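Local coordinates for arginine--tRNA ligase (Campylobacter jejuni, PDB 3FNR), which attaches L-arginine to tRNA(Arg) in protein synthesis, splitting ATP into AMP and diphosphate, as a monomeric class I aminoacyl-tRNA synthetase, at residues V386-D389 with A390-R394; A408-H411 with K412-E416. The protein carries 1 engineered substitution. One frame throughout, in Å; residues are numbered along the deposited sequence.

Both contacts are local ones, made between side chains one helical turn apart, and both fall within the DALR anticodon binding domain, the helical part of class I synthetases of this kind that probably recognises the tRNA anticodon region. Contact 1 comes first along the chain and forms the end of helix 383-393; contact 2 follows on the next helix, 398-416. Their centres are about 27 Å apart and their nearest atoms about 11 Å, with no touch between them. Contact 1 packs on the start of helix 398-416 and on helix 50-65 of the catalytic domain, and so joins the two domains, whereas contact 2 lies among helices 336-353, 371-381 and 425-445.

Contact 1: V386-D389 with A390-R394; sequences VLND and AFEAR
Phe-391 CB rests 3.7 Å from Leu-387 O, and the Phe-391 ring has Arg-394 on one face: in one of the two modelled conformers of Arg-394, NH2 stands 4.0 Å above the ring plane and is displaced toward the rim. The guanidinium meets Phe-391 edge-on, with the backbone C of that residue in its plane. The ring also meets that of Tyr-68, and Leu-59, Ala-63 and Leu-66 pack around it.

This is a helix C-terminus closed by a Schellman motif. Arg-394 is the first residue to leave helical angles, with a positive phi of 59°, and its N returns to Phe-391 O at 3.0 Å. In the same conformer Arg-394 NH2 also bonds to Phe-391 O, at 2.8 Å, reaching it from the opposite face of the carbonyl plane, so the oxygen is gripped twice. In this conformer NE of Arg-394 also forms a salt bridge with Glu-268, tying the helix end to a strand of the catalytic domain. Leu-387 adds to that join by packing on Leu-62 and His-65 of helix 50-65.

On the more exposed side of the helix, Glu-392 runs back along the turn before it. Its CG stands beside its own backbone N (chi1 -69°), and the chain beyond is extended, which lays it past Asn-388 O; CG comes within 3.4 Å of that oxygen. Glu-392 N bonds to Asn-388 O at 3.1 Å and nearly straight, at 170°. The carboxylate and the Asn-388 amide do not bond directly. ND2 of Asn-388 turns to Lys-384 O, while one water spans the remaining gap, donating to Asn-388 OD1 at 2.7 Å and to Glu-392 OE1 at 2.6 Å.

Contact 2: A408-H411 with K412-E416; sequences ANFH and KFYNE. With SO4 (sulfate ion), chain D.
Four successive backbone bonds join Ala-408 through His-411 to Lys-412 through Asn-415 in regular alpha-helical fashion, the Tyr-414 N to Phe-410 O bond measuring 2.8 Å. Phe-410 and Tyr-414 project side by side in the same direction, each with CG anti to its N (chi1 166° and -177°). Their rings are near parallel, at 28°, but slid apart with centroids 5.8 Å from each other, so they barely overlap. Tyr-414 CB lies over one face of the Phe-410 ring, 4.3 Å from its centroid, a CH-pi contact; its nearest ring atom is Phe-410 CZ, at 3.9 Å.

Phe-410 is buried among the helices of the DALR domain, with Tyr-414 at the edge of that packing: both rings meet Phe-432 of helix 425-445 edge-to-face, and both touch helix 336-353. At its far end, Tyr-414 OH donates to sulfate O2 at 2.6 Å, with O2 at the ring edge near its plane. The sulfate, probably from the crystallisation liquor, is also hydrogen-bonded to Val-419 N, Val-420 N and Lys-353 NZ.

Phe-410 CD2 lies over one face of the His-411 ring, offset toward the rim. His-411 NE2 bonds to Tyr-339 O and its ND1 to Arg-346 NH2, a pattern consistent with a neutral ring protonated on NE2. The same Arg-346 NH2 bonds to Asn-415 OD1, whose amide carbon CG sits 3.1 Å from His-411 O.

Contact 1: V386-D389 with A390-R394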
loop_
_atom_site.group_PDB
_atom_site.type_symbol
_atom_site.label_atom_id
_atom_site.label_comp_id
_atom_site.label_asym_id
_atom_site.label_seq_id
_atom_site.Cartn_x
_atom_site.Cartn_y
_atom_site.Cartn_z
ATOM N N VAL A 386 17.966 -7.189 -7.488
ATOM C CA VAL A 386 16.751 -7.645 -6.820
ATOM C C VAL A 386 15.616 -6.630 -6.976
ATOM O O VAL A 386 14.513 -7.014 -7.362
ATOM C CB VAL A 386 17.009 -7.958 -5.326
ATOM C CG1 VAL A 386 15.707 -8.313 -4.615
ATOM C CG2 VAL A 386 18.014 -9.116 -5.198
ATOM N N LEU A 387 15.905 -5.349 -6.715
ATOM C CA LEU A 387 14.882 -4.292 -6.759
ATOM C C LEU A 387 14.283 -4.114 -8.153
ATOM O O LEU A 387 13.068 -4.009 -8.302
ATOM C CB LEU A 387 15.452 -2.956 -6.272
ATOM C CG LEU A 387 15.893 -2.910 -4.812
ATOM C CD1 LEU A 387 16.462 -1.538 -4.476
ATOM C CD2 LEU A 387 14.777 -3.324 -3.837
ATOM N N ASN A 388 15.142 -4.092 -9.168
ATOM C CA ASN A 388 14.690 -3.985 -10.550
ATOM C C ASN A 388 13.841 -5.176 -10.958
ATOM O O ASN A 388 12.817 -5.022 -11.617
ATOM C CB ASN A 388 15.878 -3.796 -11.494
ATOM C CG ASN A 388 16.426 -2.374 -11.459
ATOM O OD1 ASN A 388 15.838 -1.455 -12.035
ATOM N ND2 ASN A 388 17.557 -2.188 -10.788
ATOM N N ASP A 389 14.250 -6.356 -10.516
ATOM C CA ASP A 389 13.536 -7.587 -10.811
ATOM C C ASP A 389 12.199 -7.616 -10.081
ATOM O O ASP A 389 11.196 -8.065 -10.634
ATOM C CB ASP A 389 14.393 -8.783 -10.395
ATOM C CG ASP A 389 14.282 -9.942 -11.354
ATOM O OD1 ASP A 389 15.259 -10.170 -12.102
ATOM O OD2 ASP A 389 13.223 -10.616 -11.371
ATOM N N ALA A 390 12.190 -7.124 -8.842
ATOM C CA ALA A 390 10.968 -7.067 -8.041
ATOM C C ALA A 390 9.933 -6.141 -8.669
ATOM O O ALA A 390 8.753 -6.470 -8.702
ATOM C CB ALA A 390 11.267 -6.639 -6.611
ATOM N N PHE A 391 10.378 -4.994 -9.174
ATOM C CA PHE A 391 9.463 -4.054 -9.802
ATOM C C PHE A 391 8.861 -4.615 -11.084
ATOM O O PHE A 391 7.638 -4.654 -11.235
ATOM C CB PHE A 391 10.140 -2.724 -10.103
ATOM C CG PHE A 391 9.226 -1.736 -10.766
ATOM C CD1 PHE A 391 8.190 -1.144 -10.047
ATOM C CD2 PHE A 391 9.364 -1.434 -12.114
ATOM C CE1 PHE A 391 7.319 -0.258 -10.661
ATOM C CE2 PHE A 391 8.503 -0.538 -12.730
ATOM C CZ PHE A 391 7.484 0.057 -11.999
ATOM N N GLU A 392 9.733 -5.050 -11.990
ATOM C CA GLU A 392 9.330 -5.528 -13.308
ATOM C C GLU A 392 8.393 -6.741 -13.292
ATOM O O GLU A 392 7.560 -6.877 -14.178
ATOM C CB GLU A 392 10.568 -5.793 -14.172
ATOM C CG GLU A 392 11.303 -4.505 -14.565
ATOM C CD GLU A 392 12.750 -4.732 -14.984
ATOM O OE1 GLU A 392 13.596 -3.860 -14.695
ATOM O OE2 GLU A 392 13.044 -5.778 -15.603
ATOM N N ALA A 393 8.516 -7.603 -12.282
ATOM C CA ALA A 393 7.649 -8.773 -12.153
ATOM C C ALA A 393 6.479 -8.525 -11.199
ATOM O O ALA A 393 5.630 -9.404 -11.034
ATOM C CB ALA A 393 8.459 -9.984 -11.679
ATOM N N ARG A 394 6.458 -7.331 -10.590
ATOM C CA ARG A 394 5.495 -6.939 -9.543
ATOM C C ARG A 394 5.565 -7.867 -8.322
ATOM O O ARG A 394 4.604 -7.992 -7.555
ATOM C CB ARG A 394 4.053 -6.821 -10.084
ATOM C CG ARG A 394 3.895 -6.067 -11.416
ATOM C CD ARG A 394 4.204 -4.580 -11.314
ATOM N NE ARG A 394 3.851 -3.888 -12.555
ATOM C CZ ARG A 394 4.717 -3.498 -13.487
ATOM N NH1 ARG A 394 4.275 -2.880 -14.575
ATOM N NH2 ARG A 394 6.022 -3.706 -13.330
HETATM O O HOH W 1 13.472 -1.650 -13.412
#

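Contact 2: A408-H411 with K412-E416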
loop_
_atom_site.group_PDB
_atom_site.type_symbol
_atom_site.label_atom_id
_atom_site.label_comp_id
_atom_site.label_asym_id
_atom_site.label_seq_id
_atom_site.Cartn_x
_atom_site.Cartn_y
_atom_site.Cartn_z
ATOM N N ALA A 408 20.350 -13.398 7.784
ATOM C CA ALA A 408 20.779 -14.733 8.186
ATOM C C ALA A 408 22.273 -14.918 7.923
ATOM O O ALA A 408 23.018 -15.306 8.821
ATOM C CB ALA A 408 19.980 -15.797 7.441
ATOM N N ASN A 409 22.692 -14.614 6.695
ATOM C CA ASN A 409 24.079 -14.732 6.284
ATOM C C ASN A 409 25.010 -13.792 7.027
ATOM O O ASN A 409 26.106 -14.203 7.395
ATOM C CB ASN A 409 24.205 -14.543 4.781
ATOM C CG ASN A 409 23.532 -15.644 4.014
ATOM O OD1 ASN A 409 23.513 -16.792 4.447
ATOM N ND2 ASN A 409 22.954 -15.302 2.875
ATOM N N PHE A 410 24.576 -12.552 7.269
ATOM C CA PHE A 410 25.362 -11.640 8.099
ATOM C C PHE A 410 25.582 -12.199 9.497
ATOM O O PHE A 410 26.717 -12.279 9.955
ATOM C CB PHE A 410 24.740 -10.248 8.243
ATOM C CG PHE A 410 25.375 -9.440 9.347
ATOM C CD1 PHE A 410 26.626 -8.873 9.165
ATOM C CD2 PHE A 410 24.743 -9.288 10.581
ATOM C CE1 PHE A 410 27.242 -8.156 10.187
ATOM C CE2 PHE A 410 25.345 -8.574 11.610
ATOM C CZ PHE A 410 26.595 -8.013 11.417
ATOM N N HIS A 411 24.486 -12.547 10.172
ATOM C CA HIS A 411 24.533 -13.034 11.540
ATOM C C HIS A 411 25.503 -14.193 11.660
ATOM O O HIS A 411 26.365 -14.181 12.531
ATOM C CB HIS A 411 23.138 -13.447 12.029
ATOM C CG HIS A 411 22.274 -12.292 12.447
ATOM N ND1 HIS A 411 22.648 -11.398 13.425
ATOM C CD2 HIS A 411 21.045 -11.897 12.031
ATOM C CE1 HIS A 411 21.693 -10.500 13.592
ATOM N NE2 HIS A 411 20.709 -10.777 12.756
ATOM N N LYS A 412 25.372 -15.163 10.757
ATOM C CA LYS A 412 26.221 -16.334 10.742
ATOM C C LYS A 412 27.686 -15.942 10.509
ATOM O O LYS A 412 28.570 -16.409 11.223
ATOM C CB LYS A 412 25.735 -17.339 9.698
ATOM C CG LYS A 412 26.330 -18.722 9.885
ATOM C CD LYS A 412 26.440 -19.495 8.578
ATOM C CE LYS A 412 26.888 -20.938 8.827
ATOM N NZ LYS A 412 28.126 -21.028 9.656
ATOM N N PHE A 413 27.936 -15.055 9.551
ATOM C CA PHE A 413 29.293 -14.556 9.323
ATOM C C PHE A 413 29.909 -13.907 10.562
ATOM O O PHE A 413 31.030 -14.243 10.941
ATOM C CB PHE A 413 29.348 -13.583 8.145
ATOM C CG PHE A 413 30.740 -13.111 7.818
ATOM C CD1 PHE A 413 31.187 -11.861 8.234
ATOM C CD2 PHE A 413 31.609 -13.929 7.101
ATOM C CE1 PHE A 413 32.481 -11.439 7.936
ATOM C CE2 PHE A 413 32.896 -13.513 6.791
ATOM C CZ PHE A 413 33.337 -12.279 7.201
ATOM N N TYR A 414 29.183 -12.981 11.183
ATOM C CA TYR A 414 29.717 -12.235 12.325
ATOM C C TYR A 414 29.932 -13.110 13.565
ATOM O O TYR A 414 30.845 -12.859 14.347
ATOM C CB TYR A 414 28.848 -11.011 12.621
ATOM C CG TYR A 414 29.333 -10.101 13.738
ATOM C CD1 TYR A 414 28.420 -9.494 14.582
ATOM C CD2 TYR A 414 30.695 -9.836 13.949
ATOM C CE1 TYR A 414 28.823 -8.662 15.611
ATOM C CE2 TYR A 414 31.111 -8.998 14.993
ATOM C CZ TYR A 414 30.158 -8.415 15.814
ATOM O OH TYR A 414 30.506 -7.580 16.848
ATOM N N ASN A 415 29.115 -14.151 13.716
ATOM C CA ASN A 415 29.278 -15.120 14.787
ATOM C C ASN A 415 30.582 -15.890 14.660
ATOM O O ASN A 415 31.176 -16.290 15.670
ATOM C CB ASN A 415 28.113 -16.116 14.795
ATOM C CG ASN A 415 26.805 -15.491 15.281
ATOM O OD1 ASN A 415 26.761 -14.335 15.711
ATOM N ND2 ASN A 415 25.730 -16.253 15.188
ATOM N N GLU A 416 31.018 -16.091 13.417
ATOM C CA GLU A 416 32.159 -16.940 13.133
ATOM C C GLU A 416 33.427 -16.134 12.886
ATOM O O GLU A 416 34.494 -16.709 12.657
ATOM C CB GLU A 416 31.882 -17.852 11.933
ATOM C CG GLU A 416 30.626 -18.745 12.024
ATOM C CD GLU A 416 30.606 -19.704 13.213
ATOM O OE1 GLU A 416 29.511 -19.913 13.784
ATOM O OE2 GLU A 416 31.665 -20.262 13.574
HETATM S S SO4 D . 33.980 -8.737 17.889
HETATM O O1 SO4 D . 34.881 -7.689 17.445
HETATM O O2 SO4 D . 32.664 -8.152 18.117
HETATM O O3 SO4 D . 33.898 -9.796 16.893
HETATM O O4 SO4 D . 34.491 -9.318 19.123
#